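Local coordinates for spindle pole body-associated protein VIK1 (Candida glabrata, PDB 4GKP) that probably binds microtubules through this kinesin-like motor homology domain, as the noncatalytic partner associated with the kinesin Kar3, at residues A[17-22]-A[248-253]; A[37-42]-A[51-56]; A[61-66]-A[97-102]. All blocks are in the same frame, centred on the assembly; numbering follows the deposited sequence.

Contact 1 of 3, residues A[17-22]-A[248-253]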
# COMPACT_ATOMS: atom_id res chain seq x y z
N LEU A 17 8.77 -0.35 -6.75
CA LEU A 17 8.03 0.86 -7.00
C LEU A 17 7.22 0.73 -8.25
O LEU A 17 7.76 0.63 -9.35
CB LEU A 17 8.97 2.05 -7.15
CG LEU A 17 9.98 2.39 -6.06
CD1 LEU A 17 11.00 3.34 -6.67
CD2 LEU A 17 9.34 3.02 -4.84
N PHE A 18 5.91 0.74 -8.08
CA PHE A 18 5.02 0.62 -9.19
C PHE A 18 4.35 1.96 -9.48
O PHE A 18 4.02 2.73 -8.57
CB PHE A 18 4.02 -0.51 -8.93
CG PHE A 18 4.68 -1.80 -8.54
CD1 PHE A 18 5.16 -2.67 -9.51
CD2 PHE A 18 4.86 -2.14 -7.20
CE1 PHE A 18 5.80 -3.86 -9.15
CE2 PHE A 18 5.50 -3.32 -6.84
CZ PHE A 18 5.97 -4.18 -7.82
N ALA A 19 4.17 2.23 -10.77
CA ALA A 19 3.44 3.40 -11.22
C ALA A 19 2.16 2.95 -11.87
O ALA A 19 2.18 2.29 -12.89
CB ALA A 19 4.28 4.23 -12.19
N ASN A 20 1.04 3.31 -11.26
CA ASN A 20 -0.25 3.05 -11.85
C ASN A 20 -0.52 4.25 -12.75
O ASN A 20 -0.81 5.35 -12.28
CB ASN A 20 -1.30 2.88 -10.75
CG ASN A 20 -2.49 2.07 -11.19
OD1 ASN A 20 -2.48 1.46 -12.25
ND2 ASN A 20 -3.53 2.05 -10.38
N ILE A 21 -0.36 4.02 -14.05
CA ILE A 21 -0.39 5.07 -15.06
C ILE A 21 -1.84 5.18 -15.51
O ILE A 21 -2.37 4.25 -16.12
CB ILE A 21 0.49 4.68 -16.29
CG1 ILE A 21 1.92 4.28 -15.86
CG2 ILE A 21 0.51 5.77 -17.36
CD1 ILE A 21 2.81 5.44 -15.47
N ILE A 22 -2.49 6.29 -15.19
CA ILE A 22 -3.81 6.53 -15.75
C ILE A 22 -3.61 7.25 -17.10
O ILE A 22 -3.69 8.47 -17.19
CB ILE A 22 -4.76 7.26 -14.76
CG1 ILE A 22 -4.65 6.65 -13.35
CG2 ILE A 22 -6.20 7.20 -15.26
CD1 ILE A 22 -5.12 5.21 -13.24
N PHE A 248 2.18 4.07 -6.93
CA PHE A 248 1.93 5.50 -7.09
C PHE A 248 0.92 5.74 -8.20
O PHE A 248 1.12 5.30 -9.33
CB PHE A 248 3.22 6.24 -7.41
CG PHE A 248 4.31 6.04 -6.39
CD1 PHE A 248 4.44 6.92 -5.32
CD2 PHE A 248 5.22 4.99 -6.52
CE1 PHE A 248 5.46 6.75 -4.39
CE2 PHE A 248 6.23 4.81 -5.60
CZ PHE A 248 6.34 5.68 -4.52
N GLN A 249 -0.15 6.43 -7.87
CA GLN A 249 -1.19 6.80 -8.82
C GLN A 249 -0.68 8.00 -9.64
O GLN A 249 -0.46 9.09 -9.10
CB GLN A 249 -2.47 7.13 -8.04
CG GLN A 249 -3.58 7.79 -8.84
CD GLN A 249 -4.80 6.90 -9.00
OE1 GLN A 249 -4.76 5.70 -8.75
NE2 GLN A 249 -5.90 7.51 -9.44
N ILE A 250 -0.45 7.77 -10.94
CA ILE A 250 0.01 8.83 -11.84
C ILE A 250 -1.10 9.20 -12.82
O ILE A 250 -1.38 8.45 -13.77
CB ILE A 250 1.35 8.49 -12.53
CG1 ILE A 250 2.52 8.77 -11.58
CG2 ILE A 250 1.61 9.39 -13.72
CD1 ILE A 250 3.02 7.57 -10.85
N ASP A 251 -1.76 10.32 -12.55
CA ASP A 251 -2.91 10.76 -13.34
C ASP A 251 -3.00 12.27 -13.56
O ASP A 251 -1.98 12.95 -13.75
CB ASP A 251 -4.22 10.22 -12.74
CG ASP A 251 -4.53 10.80 -11.37
OD1 ASP A 251 -3.71 11.55 -10.80
OD2 ASP A 251 -5.64 10.48 -10.86
N HIS A 252 -4.23 12.78 -13.51
CA HIS A 252 -4.56 14.17 -13.82
C HIS A 252 -4.06 15.17 -12.82
O HIS A 252 -3.81 16.34 -13.16
CB HIS A 252 -6.07 14.30 -13.95
N SER A 253 -3.90 14.72 -11.58
CA SER A 253 -3.74 15.56 -10.40
C SER A 253 -2.62 16.59 -10.47
O SER A 253 -1.62 16.40 -11.17
CB SER A 253 -3.53 14.67 -9.17
OG SER A 253 -4.62 13.77 -9.01
O HOH W 1 -3.14 3.69 -7.67

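Contact 2 of 3, residues A[37-42]-A[51-56]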
# COMPACT_ATOMS: atom_id res chain seq x y z
N GLU A 37 10.30 1.37 -18.52
CA GLU A 37 9.64 1.54 -17.21
C GLU A 37 10.00 2.88 -16.56
O GLU A 37 10.30 2.97 -15.36
CB GLU A 37 9.94 0.37 -16.25
CG GLU A 37 9.89 -1.03 -16.86
CD GLU A 37 8.48 -1.57 -17.08
OE1 GLU A 37 7.49 -0.84 -16.92
OE2 GLU A 37 8.38 -2.76 -17.42
N SER A 38 9.98 3.93 -17.38
CA SER A 38 10.39 5.24 -16.92
C SER A 38 9.35 6.28 -17.26
O SER A 38 8.57 6.14 -18.21
CB SER A 38 11.73 5.64 -17.55
OG SER A 38 11.56 5.97 -18.93
N ILE A 39 9.33 7.34 -16.47
CA ILE A 39 8.52 8.51 -16.76
C ILE A 39 9.44 9.72 -16.76
O ILE A 39 10.14 10.00 -15.77
CB ILE A 39 7.37 8.68 -15.74
CG1 ILE A 39 6.50 7.42 -15.68
CG2 ILE A 39 6.51 9.89 -16.09
CD1 ILE A 39 5.57 7.38 -14.49
N GLU A 40 9.48 10.43 -17.88
CA GLU A 40 10.18 11.70 -17.89
C GLU A 40 9.21 12.84 -17.65
O GLU A 40 8.18 12.94 -18.30
CB GLU A 40 10.98 11.93 -19.18
CG GLU A 40 11.64 13.31 -19.17
CD GLU A 40 12.71 13.49 -20.22
OE1 GLU A 40 12.53 13.02 -21.37
OE2 GLU A 40 13.74 14.13 -19.89
N ASP A 41 9.58 13.67 -16.68
CA ASP A 41 8.90 14.90 -16.34
C ASP A 41 9.53 16.05 -17.15
O ASP A 41 10.59 16.56 -16.81
CB ASP A 41 9.09 15.11 -14.84
CG ASP A 41 8.31 16.27 -14.29
OD1 ASP A 41 7.92 17.17 -15.07
OD2 ASP A 41 8.12 16.29 -13.05
N MET A 42 8.88 16.43 -18.25
CA MET A 42 9.40 17.50 -19.11
C MET A 42 9.25 18.89 -18.46
O MET A 42 9.95 19.84 -18.84
CB MET A 42 8.70 17.49 -20.48
CG MET A 42 8.66 16.14 -21.19
SD MET A 42 10.26 15.54 -21.78
N THR A 51 10.18 -0.02 -10.88
CA THR A 51 10.20 -1.46 -11.11
C THR A 51 9.29 -1.81 -12.26
O THR A 51 9.65 -2.59 -13.14
CB THR A 51 9.70 -2.26 -9.89
OG1 THR A 51 10.34 -1.78 -8.70
CG2 THR A 51 9.99 -3.76 -10.10
N LYS A 52 8.09 -1.24 -12.25
CA LYS A 52 7.10 -1.57 -13.24
C LYS A 52 6.10 -0.42 -13.41
O LYS A 52 5.59 0.13 -12.44
CB LYS A 52 6.37 -2.87 -12.84
CG LYS A 52 5.37 -3.41 -13.85
CD LYS A 52 6.05 -4.29 -14.89
CE LYS A 52 5.07 -4.72 -15.98
NZ LYS A 52 4.17 -5.81 -15.50
N LEU A 53 5.87 -0.03 -14.66
CA LEU A 53 4.73 0.81 -15.01
C LEU A 53 3.56 -0.12 -15.24
O LEU A 53 3.71 -1.19 -15.82
CB LEU A 53 5.00 1.59 -16.30
CG LEU A 53 5.68 2.96 -16.27
CD1 LEU A 53 6.77 3.09 -15.22
CD2 LEU A 53 6.21 3.28 -17.66
N ILE A 54 2.39 0.28 -14.76
CA ILE A 54 1.17 -0.43 -15.06
C ILE A 54 0.34 0.49 -15.92
O ILE A 54 0.02 1.61 -15.50
CB ILE A 54 0.41 -0.81 -13.77
CG1 ILE A 54 1.25 -1.79 -12.95
CG2 ILE A 54 -0.96 -1.40 -14.10
CD1 ILE A 54 1.26 -1.51 -11.47
N GLN A 55 0.02 0.02 -17.12
CA GLN A 55 -0.86 0.74 -18.04
C GLN A 55 -2.33 0.56 -17.63
O GLN A 55 -2.91 -0.51 -17.76
CB GLN A 55 -0.65 0.30 -19.50
CG GLN A 55 -1.31 1.23 -20.50
CD GLN A 55 -1.51 0.62 -21.88
OE1 GLN A 55 -1.52 -0.59 -22.04
NE2 GLN A 55 -1.68 1.47 -22.89
N ASN A 56 -2.93 1.65 -17.18
CA ASN A 56 -4.29 1.63 -16.67
C ASN A 56 -5.14 2.68 -17.40
O ASN A 56 -4.60 3.61 -18.00
CB ASN A 56 -4.25 1.89 -15.16
CG ASN A 56 -5.27 1.08 -14.40
OD1 ASN A 56 -6.33 0.73 -14.91
ND2 ASN A 56 -4.96 0.78 -13.14

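Contact 3 of 3, residues A[61-66]-A[97-102]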
# COMPACT_ATOMS: atom_id res chain seq x y z
N ASN A 61 -10.86 -0.57 -15.54
CA ASN A 61 -10.02 -0.50 -14.33
C ASN A 61 -9.35 -1.81 -13.89
O ASN A 61 -10.03 -2.76 -13.47
CB ASN A 61 -10.82 0.12 -13.18
CG ASN A 61 -10.02 1.16 -12.41
OD1 ASN A 61 -9.04 0.83 -11.73
ND2 ASN A 61 -10.43 2.42 -12.51
N LYS A 62 -8.02 -1.84 -13.98
CA LYS A 62 -7.21 -3.04 -13.70
C LYS A 62 -7.08 -3.38 -12.20
O LYS A 62 -7.08 -2.50 -11.34
CB LYS A 62 -5.83 -2.92 -14.34
N ASP A 63 -7.00 -4.67 -11.92
CA ASP A 63 -6.75 -5.19 -10.58
C ASP A 63 -5.26 -5.39 -10.49
O ASP A 63 -4.73 -6.25 -11.17
CB ASP A 63 -7.48 -6.53 -10.40
CG ASP A 63 -7.26 -7.18 -9.03
OD1 ASP A 63 -6.45 -6.69 -8.21
OD2 ASP A 63 -7.90 -8.21 -8.78
N LEU A 64 -4.58 -4.60 -9.66
CA LEU A 64 -3.12 -4.64 -9.54
C LEU A 64 -2.63 -5.93 -8.90
O LEU A 64 -1.46 -6.25 -8.99
CB LEU A 64 -2.62 -3.47 -8.69
CG LEU A 64 -3.06 -2.07 -9.11
CD1 LEU A 64 -3.22 -1.16 -7.90
CD2 LEU A 64 -2.09 -1.49 -10.14
N PHE A 65 -3.53 -6.65 -8.24
CA PHE A 65 -3.17 -7.87 -7.52
C PHE A 65 -3.13 -9.11 -8.42
O PHE A 65 -2.74 -10.19 -7.99
CB PHE A 65 -4.05 -8.04 -6.27
CG PHE A 65 -3.99 -6.86 -5.33
CD1 PHE A 65 -2.86 -6.62 -4.57
CD2 PHE A 65 -5.04 -5.97 -5.23
CE1 PHE A 65 -2.77 -5.52 -3.73
CE2 PHE A 65 -4.97 -4.87 -4.38
CZ PHE A 65 -3.83 -4.64 -3.63
N LYS A 66 -3.47 -8.93 -9.69
CA LYS A 66 -3.32 -9.97 -10.70
C LYS A 66 -2.02 -9.78 -11.48
O LYS A 66 -1.75 -10.53 -12.42
CB LYS A 66 -4.53 -9.99 -11.66
CG LYS A 66 -5.86 -10.40 -11.03
CD LYS A 66 -6.99 -10.38 -12.05
N PHE A 97 -8.19 -0.95 -2.07
CA PHE A 97 -8.61 -1.62 -0.83
C PHE A 97 -9.60 -2.77 -1.04
O PHE A 97 -9.43 -3.85 -0.45
CB PHE A 97 -9.19 -0.61 0.18
CG PHE A 97 -9.57 -1.22 1.51
CD1 PHE A 97 -8.59 -1.72 2.38
CD2 PHE A 97 -10.89 -1.29 1.90
CE1 PHE A 97 -8.93 -2.28 3.60
CE2 PHE A 97 -11.24 -1.85 3.14
CZ PHE A 97 -10.26 -2.34 3.98
N GLU A 98 -10.62 -2.56 -1.86
CA GLU A 98 -11.66 -3.57 -2.10
C GLU A 98 -11.12 -4.78 -2.88
O GLU A 98 -11.53 -5.92 -2.63
CB GLU A 98 -12.85 -2.97 -2.84
CG GLU A 98 -13.43 -1.71 -2.22
CD GLU A 98 -12.75 -0.43 -2.72
OE1 GLU A 98 -12.63 -0.26 -3.95
OE2 GLU A 98 -12.36 0.40 -1.88
N LYS A 99 -10.20 -4.52 -3.81
CA LYS A 99 -9.59 -5.58 -4.61
C LYS A 99 -8.60 -6.40 -3.77
O LYS A 99 -8.46 -7.62 -3.94
CB LYS A 99 -8.91 -4.97 -5.85
CG LYS A 99 -9.89 -4.51 -6.92
CD LYS A 99 -10.51 -5.69 -7.67
CE LYS A 99 -11.60 -5.25 -8.64
NZ LYS A 99 -11.07 -4.27 -9.64
N LEU A 100 -7.93 -5.71 -2.86
CA LEU A 100 -7.08 -6.34 -1.87
C LEU A 100 -7.88 -7.36 -1.03
O LEU A 100 -7.49 -8.52 -0.94
CB LEU A 100 -6.45 -5.29 -0.98
CG LEU A 100 -5.52 -5.82 0.11
CD1 LEU A 100 -4.30 -6.46 -0.53
CD2 LEU A 100 -5.14 -4.70 1.08
N LEU A 101 -9.00 -6.92 -0.44
CA LEU A 101 -9.89 -7.85 0.26
C LEU A 101 -10.28 -9.03 -0.62
O LEU A 101 -10.17 -10.18 -0.20
CB LEU A 101 -11.14 -7.16 0.82
CG LEU A 101 -10.92 -6.06 1.87
CD1 LEU A 101 -12.24 -5.52 2.41
CD2 LEU A 101 -10.03 -6.54 3.00
N ALA A 102 -10.69 -8.75 -1.86
CA ALA A 102 -11.14 -9.79 -2.79
C ALA A 102 -9.99 -10.75 -3.14
O ALA A 102 -10.18 -11.98 -3.19
CB ALA A 102 -11.73 -9.15 -4.05

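Contact 1 of 3, residues A[17-22]-A[248-253]
Leu-17 comes at the rim of the Phe-248 ring: its CD2 methyl lies in the plane of the ring, 3.7 Å from Phe-248 CE2. Phe-248 holds its CG anti to the carbonyl carbon (chi1 -57°), and this carries the ring back along its own strand to the level of Leu-17 and the Phe-18 carbonyl. On the same face, Ala-19 CB lies 3.8 Å from Ile-250 CD1, while Ile-21 approaches Ile-250 more loosely. Helix 256-266 packs against this face, with Ile-259, Ser-263 and Leu-266 touching Phe-248.

On the other face Asn-20 and Gln-249 form a polar pair. Their amides stand almost at right angles, the planes 79° apart, and do not bond directly. A water joins them instead, accepting from Asn-20 ND2 and donating to Gln-249 OE1 at 2.8 Å; Asn-20 OD1 is taken by Asn-56 of the next strand. Further along, Ile-22 and Asp-251 run side by side in the same direction, with Ile-22 CB 3.6 Å from Asp-251 CB. Asp-251 OD1 then accepts from Ser-253 N, making an Asx turn as the chain leaves the strand.

Four backbone bonds hold these pairs in step, each 2.8 Å long: Phe-248 N to Phe-18 O, Asn-20 N to Phe-248 O, Ile-250 N to Asn-20 O and Ile-22 N to Ile-250 O. Such parallel pairing of buried strands, with a helix against one face, is characteristic of the central sheet of the kinesin motor domain-like fold.

Contact 2 of 3, residues A[37-42]-A[51-56]
Glu-37 and Leu-53 are the nearest backbone neighbours here, their CA atoms 5.4 Å apart, yet the two segments are not paired as strands: over the touching parts, residues 37-39 and 51-53, the chain directions differ by 66°. The contact joins two sheets of the kinesin motor domain-like fold. Strand 38-41 is the middle strand of a small three-stranded antiparallel sheet, whereas strand 52-56 belongs to the large mixed sheet, beside strand 17-22. Where strand 38-41 begins, Glu-37 and Ser-38 both face Asn-33 in a G1 beta bulge, and Glu-37 sits in the left-handed helical region, as is usual for the first residue of such a bulge.

From the bulge the Glu-37 side chain reaches over to strand 52-56. It folds at chi2 (-77°), which brings the carboxylate alongside the start of that strand. One carboxylate oxygen, OE2, rests near the aliphatic part of Lys-52, 3.8 Å from CD. The ammonium group is not in contact, since Glu-37 OE2 and Lys-52 NZ are 5.5 Å apart; any attraction between the charges is probably modest.

Leu-53 runs the opposite way, sliding past the glutamate toward the small sheet. Leu-53 CD1 lies 3.5 Å from Glu-37 C, and its CD2 is 3.7 Å from Ser-38 O, so both methyl groups rest on backbone. Ile-39 adds a looser apolar touch through CG1. Tyr-34, Val-32 and Ile-21 also touch Leu-53, placing it between the sheets.

The single hydrogen bond between the segments is nearly straight: Leu-53 N donates to Glu-37 OE1 at 2.9 Å with an angle of 172° at the hydrogen, approaching from above the carboxylate plane.

Contact 3 of 3, residues A[61-66]-A[97-102]
Phe-65 sets its ring obliquely against helix 96-107 at Lys-99 and Leu-100. CE2 comes 3.4 Å from Leu-100 N, so one corner of the ring is set against the helix backbone. The far end, CZ, touches Leu-100 CD1 at 3.6 Å. Leu-100 directs its CG anti to the backbone N (chi1 -179°), which brings CD1 beside the ring while CB packs near CE2 and CZ.

Next to Phe-65, Lys-99 crosses Asp-63 at a slant. Its methylene groups do the touching: CB lies 3.8 Å from Asp-63 OD1 and CD the same distance from OD2. The charged ends stay apart, with 5.1 Å between Asp-63 OD2 and Lys-99 NZ, so there is proximity of opposite charges but no salt bridge.

In this kinesin motor domain-like fold, the contact packs the loop between strand 52-56 and helix 68-78 against helix 96-107. The loop is shaped locally by an Asx turn: Phe-65 N donates to Asp-63 OD1 at 2.9 Å, reaching the oxygen from above the carboxylate plane. This bond ties the aspartate to the short 3-10 segment 64-66 that bears the phenylalanine.

Beyond the two segments, Ile-73 of helix 68-78 and Thr-96 at the start of helix 96-107 also touch Phe-65. Phe-203 and Phe-205 of strand 201-208 pack on Leu-100, as does Phe-188 of strand 183-192.

In the fold
Contacts 2 and 3 follow one another along the chain, and both are nested inside the long loop closed by contact 1. The centres of contacts 1 and 2 are about 8 Å apart; they share the large mixed sheet, where strands 17-22 and 52-56 are neighbours, and Ile-21 packs on Ile-39 between them. Contact 3 lies about 15 Å from contact 1 and 20 Å from contact 2, centre to centre. The chain leaving strand 52-56 leads to it, with Asn-56 OD1 bonded to Lys-62 N and Leu-64 packed on Ile-54. Together the contacts join the small antiparallel sheet, the large sheet and helix 96-107 within one motor homology domain.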